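Local atomic coordinates of nucleoside diphosphate kinase family protein (Babesia bovis, PDB entry 3JS9), a protein that probably transfers the terminal phosphate of a nucleoside triphosphate to a nucleoside diphosphate, as nucleoside diphosphate kinases do with magnesium as cofactor. Residues Arg11-Met15 and Glu134-Phe139. Residues are numbered along the deposited sequence; the frame is centred on the assembly and turned at random.
Sequences RTYIM and ECALWF
One face of the Trp138 indole is shared by a phenol and a thioether, so that Tyr13 and Met15, two residues apart on one side of strand 11-15, bear on the same side chain. The Tyr13 ring makes an offset stack on the five-membered ring, with centroids 4.1 Å apart and planes at 9°. The phenol is sent toward helix 128-138 by a chi1 of 175°, which sets CG opposite the backbone N, and its OH comes to lie over the indole face, 3.2 Å from CD2 of Trp138. SD of Met15 sits over the face of the six-membered ring in a Met-aromatic contact, 4.0 Å from the centroid and 20° off the normal, a place suited to a polarisable, unbranched thioether.

Around Tyr13, CE1 of Phe139 lies at the ring edge, 3.9 Å from CE1 of Tyr13. The slim Cys135, its SG 3.9 Å from N of Tyr13, is consistent with the close approach of the backbones, 5.5 Å between the CA atoms of these two residues. Glu134 packs its aliphatic CB 3.6 Å from CB of Tyr13, while its carboxylate OE1 is hydrogen-bonded to OG of Ser125 and NE2 of His123, the predicted phosphohistidine, an arrangement consistent with Glu134 holding the imidazole in orientation.

Helix 128-138 lies across the antiparallel sheet of this ferredoxin-like fold: the Phe139 side chain, just past the helix end, packs on strands 78-85 and 39-46, and Trp138 meets His56 and Val52 of helix 50-56.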
loop_
_atom_site.group_PDB
_atom_site.type_symbol
_atom_site.label_atom_id
_atom_site.label_comp_id
_atom_site.label_asym_id
_atom_site.label_seq_id
_atom_site.Cartn_x
_atom_site.Cartn_y
_atom_site.Cartn_z
ATOM N N ARG A 11 19.183 7.045 -19.986
ATOM C CA ARG A 11 18.885 5.727 -19.478
ATOM C C ARG A 11 19.801 5.483 -18.305
ATOM O O ARG A 11 21.000 5.809 -18.387
ATOM C CB ARG A 11 19.165 4.675 -20.531
ATOM C CG ARG A 11 18.115 4.633 -21.582
ATOM C CD ARG A 11 18.503 3.761 -22.765
ATOM N NE ARG A 11 17.379 3.693 -23.690
ATOM C CZ ARG A 11 17.295 2.873 -24.732
ATOM N NH1 ARG A 11 18.279 2.004 -24.994
ATOM N NH2 ARG A 11 16.207 2.910 -25.493
ATOM N N THR A 12 19.269 4.869 -17.244
ATOM C CA THR A 12 20.058 4.582 -16.073
ATOM C C THR A 12 20.009 3.100 -15.697
ATOM O O THR A 12 19.013 2.398 -15.943
ATOM C CB THR A 12 19.649 5.474 -14.881
ATOM O OG1 THR A 12 20.627 5.328 -13.847
ATOM C CG2 THR A 12 18.249 5.119 -14.323
ATOM N N TYR A 13 21.090 2.610 -15.110
ATOM C CA TYR A 13 21.121 1.224 -14.738
ATOM C C TYR A 13 20.757 1.131 -13.261
ATOM O O TYR A 13 21.357 1.817 -12.415
ATOM C CB TYR A 13 22.484 0.620 -15.040
ATOM C CG TYR A 13 22.588 -0.793 -14.546
ATOM C CD1 TYR A 13 21.838 -1.802 -15.138
ATOM C CD2 TYR A 13 23.400 -1.119 -13.442
ATOM C CE1 TYR A 13 21.885 -3.114 -14.656
ATOM C CE2 TYR A 13 23.459 -2.428 -12.959
ATOM C CZ TYR A 13 22.700 -3.420 -13.576
ATOM O OH TYR A 13 22.738 -4.721 -13.110
ATOM N N ILE A 14 19.753 0.313 -12.953
ATOM C CA ILE A 14 19.293 0.148 -11.572
ATOM C C ILE A 14 19.396 -1.361 -11.231
ATOM O O ILE A 14 18.928 -2.209 -12.002
ATOM C CB ILE A 14 17.794 0.678 -11.374
ATOM C CG1 ILE A 14 17.582 2.126 -11.872
ATOM C CG2 ILE A 14 17.251 0.436 -9.928
ATOM C CD1 ILE A 14 18.237 3.305 -11.061
ATOM N N MET A 15 19.961 -1.690 -10.067
ATOM C CA MET A 15 20.181 -3.083 -9.738
ATOM C C MET A 15 19.800 -3.445 -8.294
ATOM O O MET A 15 20.361 -2.921 -7.312
ATOM C CB MET A 15 21.633 -3.476 -10.038
ATOM C CG MET A 15 21.933 -4.951 -9.746
ATOM S SD MET A 15 23.623 -5.527 -10.134
ATOM C CE MET A 15 24.603 -4.303 -9.214
ATOM N N GLU A 134 27.401 1.012 -17.547
ATOM C CA GLU A 134 26.632 0.008 -16.825
ATOM C C GLU A 134 25.541 -0.620 -17.707
ATOM O O GLU A 134 25.363 -1.854 -17.689
ATOM C CB GLU A 134 26.057 0.585 -15.526
ATOM C CG GLU A 134 27.056 0.702 -14.391
ATOM C CD GLU A 134 26.620 1.710 -13.309
ATOM O OE1 GLU A 134 25.424 2.042 -13.176
ATOM O OE2 GLU A 134 27.495 2.188 -12.582
ATOM N N CYS A 135 24.852 0.218 -18.488
ATOM C CA CYS A 135 23.764 -0.267 -19.373
ATOM C C CYS A 135 24.257 -1.248 -20.429
ATOM O O CYS A 135 23.617 -2.302 -20.663
ATOM C CB CYS A 135 22.994 0.888 -20.038
ATOM S SG CYS A 135 21.955 1.825 -18.876
ATOM N N ALA A 136 25.399 -0.915 -21.043
ATOM C CA ALA A 136 26.040 -1.796 -22.031
ATOM C C ALA A 136 26.711 -3.008 -21.385
ATOM O O ALA A 136 26.756 -4.088 -21.987
ATOM C CB ALA A 136 27.024 -1.036 -22.884
ATOM N N LEU A 137 27.235 -2.824 -20.176
ATOM C CA LEU A 137 27.894 -3.910 -19.451
ATOM C C LEU A 137 26.947 -5.016 -18.943
ATOM O O LEU A 137 27.266 -6.189 -19.033
ATOM C CB LEU A 137 28.698 -3.346 -18.279
ATOM C CG LEU A 137 29.293 -4.337 -17.269
ATOM C CD1 LEU A 137 30.388 -5.187 -17.916
ATOM C CD2 LEU A 137 29.842 -3.612 -16.066
ATOM N N TRP A 138 25.788 -4.650 -18.400
ATOM C CA TRP A 138 24.905 -5.654 -17.773
ATOM C C TRP A 138 23.885 -6.298 -18.743
ATOM O O TRP A 138 23.351 -7.391 -18.498
ATOM C CB TRP A 138 24.209 -5.040 -16.557
ATOM C CG TRP A 138 25.140 -4.771 -15.417
ATOM C CD1 TRP A 138 25.851 -3.613 -15.172
ATOM C CD2 TRP A 138 25.495 -5.691 -14.366
ATOM N NE1 TRP A 138 26.587 -3.756 -14.013
ATOM C CE2 TRP A 138 26.386 -5.018 -13.504
ATOM C CE3 TRP A 138 25.097 -6.995 -14.045
ATOM C CZ2 TRP A 138 26.896 -5.614 -12.353
ATOM C CZ3 TRP A 138 25.591 -7.588 -12.894
ATOM C CH2 TRP A 138 26.500 -6.904 -12.066
ATOM N N PHE A 139 23.639 -5.618 -19.852
ATOM C CA PHE A 139 22.631 -6.051 -20.811
ATOM C C PHE A 139 23.204 -6.098 -22.220
ATOM O O PHE A 139 23.829 -5.132 -22.672
ATOM C CB PHE A 139 21.464 -5.062 -20.793
ATOM C CG PHE A 139 20.497 -5.263 -19.645
ATOM C CD1 PHE A 139 20.508 -4.410 -18.542
ATOM C CD2 PHE A 139 19.540 -6.283 -19.684
ATOM C CE1 PHE A 139 19.600 -4.597 -17.506
ATOM C CE2 PHE A 139 18.624 -6.446 -18.649
ATOM C CZ PHE A 139 18.659 -5.615 -17.569
#